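Local coordinates for protein alpha-L-arabinosidase (Xanthomonas axonopodis pv. citri, PDB 6D25) that probably hydrolyses alpha-L-arabinofuranosyl side groups from arabinoxylans as a trimeric GH51 arabinofuranosidase, apparently coping with internally di-substituted xylose units, at residues T148-V156 against Q193-L203; W167-T175 against V226-I234. All coordinates share one frame; numbering follows the deposited sequence.

Contact 1: residues T148-V156 against Q193-L203; sequences TQAYIAGNV and QVPYFGVGNEL
Phe197 lays one face of its ring against the backbone of the neighbouring strand, with Ile152 O 4.0 Å above the ring plane and offset toward the rim, while Phe197 CE2 meets Ile152 CG2 at 3.7 Å. Strands 149-154 and 196-199 are adjacent members of the eight-stranded parallel sheet, the (beta/alpha)8 barrel expected of a GH51 enzyme; their axes run 4.6 Å apart at 19°. Three backbone bonds set the register: Ile152 N to Tyr196 O, Gly198 N to Ile152 O and Gly154 N to Gly198 O. Of these, Gly198 N to Ile152 O is the shortest at 2.7 Å. Ile152 and Phe197 share the sheet face packed against helices 136-146 and 161-172, whereas Tyr151 and Tyr196 occupy the other. There Tyr151 CD1 rests on Tyr196 CB, and the edge of the Tyr151 ring meets Gly198 N in plane. Gly154 CA approaches the Phe197 ring obliquely, 3.8 Å from Phe197 CE1. Near the strand starts, water 1 bridges Ala150 N and Gln193 O. On the Tyr196 side, Gln149 extends beyond CG, its amide plane 86° from the Tyr196 ring, and Tyr196 OH donates a 2.7 Å hydrogen bond to Gln149 OE1 from a position tilted out of the carbonyl plane.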
# COMPACT_ATOMS: atom_id res chain seq x y z
N THR A 148 11.15 -8.69 31.83
CA THR A 148 11.26 -7.44 31.03
C THR A 148 10.02 -7.26 30.14
O THR A 148 9.19 -8.19 29.99
CB THR A 148 12.56 -7.44 30.20
OG1 THR A 148 12.83 -6.09 29.84
CG2 THR A 148 12.47 -8.29 28.94
N GLN A 149 9.88 -6.06 29.58
CA GLN A 149 8.76 -5.75 28.69
C GLN A 149 9.15 -6.02 27.23
O GLN A 149 10.29 -5.78 26.83
CB GLN A 149 8.32 -4.30 28.88
CG GLN A 149 7.63 -4.05 30.22
CD GLN A 149 7.17 -2.61 30.32
OE1 GLN A 149 7.90 -1.67 29.98
NE2 GLN A 149 5.92 -2.40 30.70
N ALA A 150 8.18 -6.46 26.43
CA ALA A 150 8.36 -6.67 25.00
C ALA A 150 8.06 -5.35 24.27
O ALA A 150 7.01 -4.74 24.48
CB ALA A 150 7.41 -7.74 24.53
N TYR A 151 8.98 -4.95 23.39
CA TYR A 151 8.78 -3.90 22.45
C TYR A 151 8.82 -4.55 21.05
O TYR A 151 9.90 -4.87 20.55
CB TYR A 151 9.83 -2.82 22.70
CG TYR A 151 9.89 -1.66 21.74
CD1 TYR A 151 9.00 -1.50 20.70
CD2 TYR A 151 10.85 -0.68 21.93
CE1 TYR A 151 9.09 -0.40 19.85
CE2 TYR A 151 10.95 0.43 21.08
CZ TYR A 151 10.07 0.57 20.04
OH TYR A 151 10.18 1.63 19.20
N ILE A 152 7.66 -4.79 20.46
CA ILE A 152 7.56 -5.55 19.22
C ILE A 152 7.67 -4.58 18.05
O ILE A 152 6.95 -3.60 18.04
CB ILE A 152 6.23 -6.32 19.17
CG1 ILE A 152 6.14 -7.37 20.26
CG2 ILE A 152 5.99 -6.92 17.77
CD1 ILE A 152 7.14 -8.49 20.10
N ALA A 153 8.50 -4.91 17.07
CA ALA A 153 8.67 -4.12 15.84
C ALA A 153 7.87 -4.77 14.72
O ALA A 153 8.20 -5.88 14.29
CB ALA A 153 10.13 -3.99 15.48
N GLY A 154 6.81 -4.09 14.29
CA GLY A 154 5.91 -4.63 13.25
C GLY A 154 6.32 -4.25 11.83
O GLY A 154 7.02 -3.24 11.57
N ASN A 155 5.89 -5.08 10.89
CA ASN A 155 6.22 -4.97 9.47
C ASN A 155 5.17 -4.08 8.78
O ASN A 155 4.00 -4.47 8.62
CB ASN A 155 6.25 -6.36 8.82
CG ASN A 155 6.63 -6.35 7.35
OD1 ASN A 155 6.49 -5.34 6.68
ND2 ASN A 155 7.08 -7.48 6.81
N VAL A 156 5.62 -2.91 8.36
CA VAL A 156 4.87 -2.00 7.56
C VAL A 156 5.37 -1.99 6.10
O VAL A 156 4.56 -1.93 5.18
CB VAL A 156 4.91 -0.62 8.21
CG1 VAL A 156 4.50 0.46 7.27
CG2 VAL A 156 4.04 -0.60 9.46
N GLN A 193 1.75 -9.79 27.52
CA GLN A 193 1.70 -8.34 27.51
C GLN A 193 2.59 -7.82 26.38
O GLN A 193 3.76 -8.22 26.26
CB GLN A 193 2.19 -7.78 28.86
CG GLN A 193 1.41 -8.30 30.06
CD GLN A 193 -0.04 -7.86 30.05
OE1 GLN A 193 -0.33 -6.67 29.99
NE2 GLN A 193 -0.94 -8.83 30.10
N VAL A 194 2.01 -6.93 25.58
CA VAL A 194 2.71 -6.24 24.50
C VAL A 194 2.56 -4.73 24.71
O VAL A 194 1.71 -4.08 24.10
CB VAL A 194 2.21 -6.68 23.11
CG1 VAL A 194 3.01 -5.98 22.02
CG2 VAL A 194 2.31 -8.20 22.93
N PRO A 195 3.42 -4.17 25.56
CA PRO A 195 3.19 -2.79 25.95
C PRO A 195 3.62 -1.75 24.91
O PRO A 195 3.06 -0.65 24.92
CB PRO A 195 3.98 -2.59 27.25
CG PRO A 195 5.06 -3.65 27.15
CD PRO A 195 4.34 -4.84 26.49
N TYR A 196 4.55 -2.09 24.02
CA TYR A 196 5.05 -1.20 23.00
C TYR A 196 5.05 -1.92 21.66
O TYR A 196 5.49 -3.06 21.57
CB TYR A 196 6.46 -0.70 23.32
CG TYR A 196 6.68 -0.31 24.76
CD1 TYR A 196 6.17 0.87 25.28
CD2 TYR A 196 7.38 -1.13 25.61
CE1 TYR A 196 6.34 1.22 26.62
CE2 TYR A 196 7.59 -0.79 26.93
CZ TYR A 196 7.06 0.38 27.46
OH TYR A 196 7.23 0.66 28.79
N PHE A 197 4.61 -1.23 20.64
CA PHE A 197 4.51 -1.80 19.30
C PHE A 197 4.97 -0.74 18.29
O PHE A 197 4.36 0.34 18.19
CB PHE A 197 3.07 -2.23 18.99
CG PHE A 197 2.96 -3.17 17.83
CD1 PHE A 197 3.06 -2.72 16.54
CD2 PHE A 197 2.79 -4.53 18.04
CE1 PHE A 197 2.97 -3.59 15.46
CE2 PHE A 197 2.73 -5.42 16.98
CZ PHE A 197 2.84 -4.95 15.70
N GLY A 198 6.08 -1.03 17.62
CA GLY A 198 6.65 -0.15 16.57
C GLY A 198 5.94 -0.34 15.24
O GLY A 198 5.85 -1.46 14.71
N VAL A 199 5.44 0.73 14.69
CA VAL A 199 4.69 0.69 13.43
C VAL A 199 5.60 1.13 12.30
O VAL A 199 5.45 2.23 11.74
CB VAL A 199 3.39 1.49 13.52
CG1 VAL A 199 2.53 1.28 12.30
CG2 VAL A 199 2.59 1.12 14.76
N GLY A 200 6.53 0.23 11.97
CA GLY A 200 7.54 0.46 10.92
C GLY A 200 8.86 0.90 11.50
O GLY A 200 8.90 1.53 12.54
N ASN A 201 9.94 0.53 10.83
CA ASN A 201 11.33 0.77 11.29
C ASN A 201 12.13 1.40 10.12
O ASN A 201 12.10 0.95 9.02
CB ASN A 201 11.95 -0.53 11.78
CG ASN A 201 11.03 -1.32 12.71
OD1 ASN A 201 11.00 -1.04 13.94
ND2 ASN A 201 10.14 -2.17 12.14
N GLU A 202 12.76 2.52 10.31
CA GLU A 202 13.67 3.08 9.28
C GLU A 202 12.93 3.18 7.92
O GLU A 202 13.43 2.76 6.88
CB GLU A 202 14.99 2.27 9.20
CG GLU A 202 15.90 2.32 10.45
CD GLU A 202 17.44 2.25 10.25
OE1 GLU A 202 17.90 1.96 9.10
OE2 GLU A 202 18.24 2.51 11.27
N LEU A 203 11.74 3.79 7.90
CA LEU A 203 10.93 3.83 6.67
C LEU A 203 11.60 4.72 5.61
O LEU A 203 11.29 4.56 4.44
CB LEU A 203 9.51 4.31 7.00
CG LEU A 203 8.67 3.35 7.86
CD1 LEU A 203 7.22 3.76 7.88
CD2 LEU A 203 8.76 1.93 7.39
O HOH W 1 5.94 -7.61 27.87

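Contact 2: residues W167-T175 against V226-I234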
# COMPACT_ATOMS: atom_id res chain seq x y z
N TRP A 167 -1.11 -10.26 14.21
CA TRP A 167 -0.03 -10.57 15.15
C TRP A 167 -0.39 -10.09 16.56
O TRP A 167 -0.19 -10.81 17.52
CB TRP A 167 1.29 -9.93 14.71
CG TRP A 167 2.51 -10.50 15.33
CD1 TRP A 167 2.62 -11.66 16.02
CD2 TRP A 167 3.84 -9.96 15.25
NE1 TRP A 167 3.93 -11.89 16.36
CE2 TRP A 167 4.70 -10.88 15.90
CE3 TRP A 167 4.39 -8.81 14.69
CZ2 TRP A 167 6.06 -10.67 16.00
CZ3 TRP A 167 5.76 -8.62 14.77
CH2 TRP A 167 6.57 -9.55 15.39
N ALA A 168 -0.88 -8.86 16.65
CA ALA A 168 -1.29 -8.30 17.91
C ALA A 168 -2.40 -9.15 18.55
O ALA A 168 -2.36 -9.39 19.76
CB ALA A 168 -1.78 -6.88 17.73
N GLU A 169 -3.37 -9.59 17.75
CA GLU A 169 -4.45 -10.43 18.28
C GLU A 169 -3.88 -11.77 18.78
O GLU A 169 -4.21 -12.23 19.90
CB GLU A 169 -5.55 -10.68 17.24
CG GLU A 169 -6.67 -11.61 17.71
CD GLU A 169 -7.75 -11.91 16.67
OE1 GLU A 169 -7.98 -11.01 15.83
OE2 GLU A 169 -8.35 -13.10 16.66
N TYR A 170 -3.03 -12.39 17.97
CA TYR A 170 -2.42 -13.66 18.33
C TYR A 170 -1.77 -13.56 19.71
O TYR A 170 -1.94 -14.44 20.56
CB TYR A 170 -1.37 -14.03 17.30
CG TYR A 170 -0.68 -15.36 17.53
CD1 TYR A 170 0.47 -15.42 18.29
CD2 TYR A 170 -1.17 -16.53 16.99
CE1 TYR A 170 1.14 -16.62 18.49
CE2 TYR A 170 -0.53 -17.73 17.18
CZ TYR A 170 0.64 -17.79 17.91
OH TYR A 170 1.29 -18.99 18.09
N MET A 171 -1.03 -12.49 19.92
CA MET A 171 -0.22 -12.36 21.14
C MET A 171 -1.08 -11.94 22.36
O MET A 171 -0.71 -12.32 23.47
CB MET A 171 0.90 -11.34 20.96
CG MET A 171 2.06 -11.91 20.11
SD MET A 171 3.49 -10.79 20.06
CE MET A 171 2.89 -9.49 18.99
N THR A 172 -2.13 -11.14 22.16
CA THR A 172 -2.79 -10.44 23.31
C THR A 172 -4.26 -10.83 23.53
O THR A 172 -4.79 -10.48 24.55
CB THR A 172 -2.73 -8.91 23.14
OG1 THR A 172 -3.51 -8.48 22.01
CG2 THR A 172 -1.31 -8.41 23.00
N ALA A 173 -4.92 -11.52 22.61
CA ALA A 173 -6.35 -11.77 22.72
C ALA A 173 -6.64 -12.75 23.87
O ALA A 173 -6.06 -13.84 23.90
CB ALA A 173 -6.94 -12.27 21.43
N PRO A 174 -7.55 -12.37 24.79
CA PRO A 174 -7.99 -13.28 25.84
C PRO A 174 -9.20 -14.14 25.45
O PRO A 174 -9.56 -15.04 26.20
CB PRO A 174 -8.37 -12.31 26.99
CG PRO A 174 -8.98 -11.14 26.25
CD PRO A 174 -8.13 -11.03 24.99
N THR A 175 -9.82 -13.86 24.32
CA THR A 175 -11.04 -14.58 23.88
C THR A 175 -10.67 -15.95 23.28
O THR A 175 -9.48 -16.30 23.22
CB THR A 175 -11.77 -13.74 22.82
OG1 THR A 175 -10.84 -13.41 21.77
CG2 THR A 175 -12.39 -12.51 23.43
N VAL A 226 -3.84 -1.87 14.49
CA VAL A 226 -3.28 -2.43 15.71
C VAL A 226 -4.12 -1.93 16.89
O VAL A 226 -3.97 -0.81 17.34
CB VAL A 226 -1.80 -2.05 15.87
CG1 VAL A 226 -1.23 -2.61 17.16
CG2 VAL A 226 -0.98 -2.52 14.70
N LYS A 227 -4.97 -2.77 17.37
CA LYS A 227 -5.96 -2.39 18.37
C LYS A 227 -5.64 -3.08 19.70
O LYS A 227 -5.16 -4.22 19.73
CB LYS A 227 -7.34 -2.78 17.83
CG LYS A 227 -7.84 -1.87 16.71
CD LYS A 227 -9.27 -2.10 16.35
CE LYS A 227 -9.85 -1.03 15.44
NZ LYS A 227 -9.18 -1.04 14.13
N SER A 228 -5.85 -2.35 20.77
CA SER A 228 -5.71 -2.86 22.13
C SER A 228 -6.96 -3.65 22.51
O SER A 228 -8.08 -3.17 22.32
CB SER A 228 -5.53 -1.73 23.07
OG SER A 228 -4.30 -1.08 22.84
N PRO A 229 -6.80 -4.84 23.05
CA PRO A 229 -8.02 -5.42 23.64
C PRO A 229 -8.38 -4.67 24.93
O PRO A 229 -7.62 -3.80 25.40
CB PRO A 229 -7.60 -6.87 23.89
CG PRO A 229 -6.13 -6.72 24.27
CD PRO A 229 -5.59 -5.59 23.41
N ALA A 230 -9.53 -4.99 25.53
CA ALA A 230 -9.98 -4.33 26.77
C ALA A 230 -9.00 -4.60 27.92
O ALA A 230 -8.88 -3.80 28.83
CB ALA A 230 -11.36 -4.81 27.14
N SER A 231 -8.23 -5.67 27.81
CA SER A 231 -7.42 -6.22 28.90
C SER A 231 -6.03 -5.58 29.02
O SER A 231 -5.38 -5.79 30.00
CB SER A 231 -7.30 -7.74 28.72
OG SER A 231 -7.14 -8.08 27.36
N GLN A 232 -5.55 -4.83 28.03
CA GLN A 232 -4.22 -4.21 28.11
C GLN A 232 -4.11 -3.12 27.04
O GLN A 232 -4.78 -3.18 26.00
CB GLN A 232 -3.08 -5.21 27.92
CG GLN A 232 -3.04 -5.89 26.56
CD GLN A 232 -1.84 -6.79 26.40
OE1 GLN A 232 -0.71 -6.28 26.19
NE2 GLN A 232 -2.07 -8.11 26.52
N LYS A 233 -3.24 -2.18 27.29
CA LYS A 233 -2.98 -1.07 26.35
C LYS A 233 -1.67 -1.32 25.59
O LYS A 233 -0.61 -1.50 26.20
CB LYS A 233 -2.94 0.22 27.17
CG LYS A 233 -2.49 1.44 26.40
CD LYS A 233 -3.48 1.95 25.40
CE LYS A 233 -3.31 3.45 25.19
NZ LYS A 233 -3.91 3.86 23.91
N ILE A 234 -1.77 -1.33 24.27
CA ILE A 234 -0.61 -1.42 23.36
C ILE A 234 -0.25 0.00 22.89
O ILE A 234 -0.99 0.61 22.13
CB ILE A 234 -0.92 -2.33 22.17
CG1 ILE A 234 -1.40 -3.71 22.64
CG2 ILE A 234 0.31 -2.46 21.26
CD1 ILE A 234 -1.84 -4.64 21.52
O HOH W 2 -4.70 -9.28 27.04
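Thr172 meets Gln232 through van der Waals contact: the methyl-bearing side of the threonine lies against the amide of the glutamine, with Thr172 CB 3.5 Å from Gln232 NE2, and the two side chains cross at about a right angle. Pro229 CD packs against the threonine hydroxyl, 3.8 Å from Thr172 OG1, and Pro174 CG makes a similar van der Waals contact with Ser231 OG. Contacts between apolar side chains extend this packing. Thr172 CG2 reaches Ile234 CD1 at 4.1 Å, and Ala168 CB, one helical turn earlier, faces both Ile234 CD1 and Val226 CG1. At the far end, Pro174 CD lies 4.3 Å from Pro229 CB.

These residues join the C-terminal end of helix 161-172 to the loop between helix 212-224 and strand 235-238, on the outer side of the parallel-stranded (beta/alpha)8 barrel. The loop reverses through a type I beta turn from Pro229 to Gln232, and Ser228 OG ties its two arms together by accepting from Ile234 N at 2.9 Å, with an angle of 171°.

The polar link across the interface runs through a single bridging site. Water 2 donates to Thr172 O at 2.8 Å, accepts from Gln232 NE2 and lies 2.7 Å from Ser231 OG. Gln232 NE2 also bonds Trp192 O, which helps fix the rotation of the amide. Within the helix, chi1 of 66° places Thr172 OG1 between the backbone N and the carbonyl carbon, turned back to donate to Ala168 O. That oxygen also accepts from Thr172 N, and the two donors approach it from opposite faces of the carbonyl plane.

In the fold
Contacts 1 and 2 have centres 13 Å apart and join directly. Gln232 OE1 of contact 2 lies 2.9 Å from Val194 N of contact 1, a hydrogen bond that ties the 226-234 loop to the approach of strand 196-199. Ile152 CG2 also packs 3.5 Å from Trp167 CZ3. The centre of contact 1 is about 15 Å from the centre of the chain and that of contact 2 about 26 Å. Asn201-Glu202 follows strand 196-199, as the Asn-Glu pair carrying the acid/base does in clan GH-A enzymes, and Glu202 lies close to Glu324 in strand 319-325, probably the nucleophile; contact 1 thus probably leads into the active site, and contact 2 lies away from it.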